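Local coordinates for protein putative thiosugar synthase (Amycolatopsis orientalis, PDB 4N6F) that probably makes a thiosugar from glucose 6-phosphate, as a TIM-barrel relative of the thiazole synthase ThiG, with sulfur delivered by a sulfur-carrier protein, at residues A[12-17]-A[210-215]. Residues are numbered along the deposited sequence; the frame is centred on the assembly and turned at random.
Sequences EPWLKI and GASATL
The indole of Trp-14 lies flat against the start of strand 213-216: over one face sit the methyl of Ala-213 and the carbonyl oxygen of Ser-212, while CB of its own neighbour Leu-15 lies against the opposite face. Ala-213 CB stands above the six-membered ring, 4.1 Å from its centroid and 24° off the normal, a CH-pi contact whose shortest approach is 3.7 Å to Trp-14 CZ2. Ser-212 O is 3.9 Å from Trp-14 CG, set toward the rim; that oxygen accepts a hydrogen bond from Arg-25 NH1. Ser-212 adds its CB, 3.6 Å from Trp-14 CE3. A chi1 of 53° tucks Trp-14 CG between its own backbone N and carbonyl carbon, and from there the ring reaches across to the strand. At the five-membered end NE1 donates a hydrogen bond to Ser-24 O, which helps hold the rotation of the ring and satisfies its polar atom. A leucine in place of Trp-14 would probably leave Ser-24 O without this donor and uncover the Ala-213 methyl. No hydrogen bond joins 12-17 to 210-215, and the closest CA atoms, those of Trp-14 and Ser-212, are 6.2 Å apart. Trp-14 and Leu-15 together face Phe-22 in a classic beta bulge of the N-terminal hairpin 15-17/20-22, which this packing rests on the barrel end where the chain passes from helix 200-208, through the Schellman motif at Gly-210, into strand 213-216, between strands 26-28 and 191-194 of the TIM barrel.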
ATOM      1  N   GLU A  12      -9.242  15.923  -5.084  1.00 56.11           N
ATOM      2  CA  GLU A  12      -8.653  17.254  -4.984  1.00 55.11           C
ATOM      3  C   GLU A  12      -7.461  17.301  -5.936  1.00 44.86           C
ATOM      4  O   GLU A  12      -6.706  16.337  -6.016  1.00 45.55           O
ATOM      5  CB  GLU A  12      -8.160  17.537  -3.553  1.00 61.10           C
ATOM      6  CG  GLU A  12      -9.046  18.466  -2.731  1.00 66.97           C
ATOM      7  CD  GLU A  12      -9.002  19.905  -3.224  1.00 71.53           C
ATOM      8  OE1 GLU A  12      -7.892  20.482  -3.290  1.00 74.30           O
ATOM      9  OE2 GLU A  12     -10.080  20.463  -3.538  1.00 72.85           O
ATOM     10  N   PRO A  13      -7.288  18.405  -6.671  1.00 36.86           N
ATOM     11  CA  PRO A  13      -6.009  18.524  -7.370  1.00 33.28           C
ATOM     12  C   PRO A  13      -4.894  18.796  -6.359  1.00 29.02           C
ATOM     13  O   PRO A  13      -5.088  19.571  -5.433  1.00 28.73           O
ATOM     14  CB  PRO A  13      -6.215  19.717  -8.318  1.00 34.46           C
ATOM     15  CG  PRO A  13      -7.606  20.223  -8.086  1.00 35.05           C
ATOM     16  CD  PRO A  13      -8.123  19.606  -6.822  1.00 35.86           C
ATOM     17  N   TRP A  14      -3.752  18.133  -6.523  1.00 25.68           N
ATOM     18  CA  TRP A  14      -2.588  18.347  -5.661  1.00 23.32           C
ATOM     19  C   TRP A  14      -1.651  19.385  -6.276  1.00 23.30           C
ATOM     20  O   TRP A  14      -0.706  19.826  -5.634  1.00 24.27           O
ATOM     21  CB  TRP A  14      -1.834  17.031  -5.393  1.00 22.48           C
ATOM     22  CG  TRP A  14      -1.454  16.252  -6.638  1.00 21.83           C
ATOM     23  CD1 TRP A  14      -2.225  15.342  -7.302  1.00 21.68           C
ATOM     24  CD2 TRP A  14      -0.224  16.333  -7.360  1.00 21.56           C
ATOM     25  NE1 TRP A  14      -1.557  14.861  -8.398  1.00 21.78           N
ATOM     26  CE2 TRP A  14      -0.323  15.447  -8.455  1.00 21.84           C
ATOM     27  CE3 TRP A  14       0.955  17.066  -7.189  1.00 22.63           C
ATOM     28  CZ2 TRP A  14       0.713  15.267  -9.368  1.00 21.59           C
ATOM     29  CZ3 TRP A  14       1.988  16.889  -8.097  1.00 22.56           C
ATOM     30  CH2 TRP A  14       1.859  15.995  -9.174  1.00 22.31           C
ATOM     31  N   LEU A  15      -1.912  19.752  -7.526  1.00 23.00           N
ATOM     32  CA  LEU A  15      -1.131  20.750  -8.225  1.00 23.32           C
ATOM     33  C   LEU A  15      -2.001  21.383  -9.295  1.00 23.60           C
ATOM     34  O   LEU A  15      -2.820  20.706  -9.939  1.00 22.62           O
ATOM     35  CB  LEU A  15       0.102  20.114  -8.875  1.00 23.61           C
ATOM     36  CG  LEU A  15       1.049  21.035  -9.651  1.00 24.12           C
ATOM     37  CD1 LEU A  15       1.670  22.080  -8.735  1.00 24.97           C
ATOM     38  CD2 LEU A  15       2.128  20.207 -10.335  1.00 24.12           C
ATOM     39  N   LYS A  16      -1.828  22.685  -9.478  1.00 22.92           N
ATOM     40  CA  LYS A  16      -2.520  23.399 -10.536  1.00 23.40           C
ATOM     41  C   LYS A  16      -1.549  24.370 -11.195  1.00 22.61           C
ATOM     42  O   LYS A  16      -0.856  25.100 -10.509  1.00 23.12           O
ATOM     43  CB  LYS A  16      -3.730  24.154  -9.977  1.00 24.24           C
ATOM     44  CG  LYS A  16      -4.639  24.674 -11.077  1.00 25.69           C
ATOM     45  CD  LYS A  16      -5.918  25.294 -10.533  1.00 27.16           C
ATOM     46  CE  LYS A  16      -6.904  25.503 -11.670  1.00 27.69           C
ATOM     47  NZ  LYS A  16      -7.400  26.888 -11.689  1.00 29.04           N
ATOM     48  N   ILE A  17      -1.472  24.368 -12.519  1.00 22.78           N
ATOM     49  CA  ILE A  17      -0.585  25.304 -13.227  1.00 22.37           C
ATOM     50  C   ILE A  17      -1.409  25.964 -14.293  1.00 22.72           C
ATOM     51  O   ILE A  17      -1.872  25.298 -15.213  1.00 23.39           O
ATOM     52  CB  ILE A  17       0.638  24.609 -13.852  1.00 22.64           C
ATOM     53  CG1 ILE A  17       1.452  23.915 -12.769  1.00 22.29           C
ATOM     54  CG2 ILE A  17       1.499  25.623 -14.604  1.00 22.19           C
ATOM     55  CD1 ILE A  17       2.483  22.939 -13.277  1.00 22.65           C
ATOM     56  N   GLY A 210       3.722  11.694   3.034  1.00 23.60           N
ATOM     57  CA  GLY A 210       3.224  13.010   2.610  1.00 24.27           C
ATOM     58  C   GLY A 210       3.458  13.354   1.135  1.00 22.05           C
ATOM     59  O   GLY A 210       3.182  14.466   0.711  1.00 22.60           O
ATOM     60  N   ALA A 211       3.977  12.425   0.345  1.00 21.48           N
ATOM     61  CA  ALA A 211       4.125  12.681  -1.097  1.00 22.08           C
ATOM     62  C   ALA A 211       2.746  12.974  -1.697  1.00 21.77           C
ATOM     63  O   ALA A 211       1.739  12.418  -1.251  1.00 21.63           O
ATOM     64  CB  ALA A 211       4.772  11.508  -1.807  1.00 21.86           C
ATOM     65  N   SER A 212       2.707  13.875  -2.671  1.00 21.48           N
ATOM     66  CA  SER A 212       1.462  14.194  -3.372  1.00 21.65           C
ATOM     67  C   SER A 212       1.225  13.204  -4.500  1.00 22.29           C
ATOM     68  O   SER A 212       0.089  13.034  -4.954  1.00 21.49           O
ATOM     69  CB  SER A 212       1.515  15.608  -3.952  1.00 21.10           C
ATOM     70  OG  SER A 212       1.585  16.563  -2.915  1.00 21.85           O
ATOM     71  N   ALA A 213       2.303  12.576  -4.972  1.00 22.15           N
ATOM     72  CA  ALA A 213       2.210  11.617  -6.061  1.00 22.37           C
ATOM     73  C   ALA A 213       3.490  10.801  -6.177  1.00 22.80           C
ATOM     74  O   ALA A 213       4.505  11.073  -5.501  1.00 22.00           O
ATOM     75  CB  ALA A 213       1.931  12.340  -7.380  1.00 22.57           C
ATOM     76  N   THR A 214       3.422   9.806  -7.052  1.00 22.40           N
ATOM     77  CA  THR A 214       4.537   8.934  -7.351  1.00 23.75           C
ATOM     78  C   THR A 214       4.679   8.814  -8.861  1.00 23.65           C
ATOM     79  O   THR A 214       3.681   8.721  -9.573  1.00 24.11           O
ATOM     80  CB  THR A 214       4.285   7.535  -6.767  1.00 24.54           C
ATOM     81  OG1 THR A 214       4.030   7.660  -5.367  1.00 26.63           O
ATOM     82  CG2 THR A 214       5.486   6.637  -6.960  1.00 25.96           C
ATOM     83  N   LEU A 215       5.914   8.822  -9.349  1.00 23.74           N
ATOM     84  CA  LEU A 215       6.167   8.594 -10.763  1.00 24.14           C
ATOM     85  C   LEU A 215       6.762   7.212 -10.895  1.00 24.21           C
ATOM     86  O   LEU A 215       7.752   6.890 -10.238  1.00 24.16           O
ATOM     87  CB  LEU A 215       7.097   9.643 -11.360  1.00 24.52           C
ATOM     88  CG  LEU A 215       7.209   9.578 -12.892  1.00 26.13           C
ATOM     89  CD1 LEU A 215       7.429  10.963 -13.495  1.00 26.73           C
ATOM     90  CD2 LEU A 215       8.300   8.629 -13.361  1.00 26.58           C
TER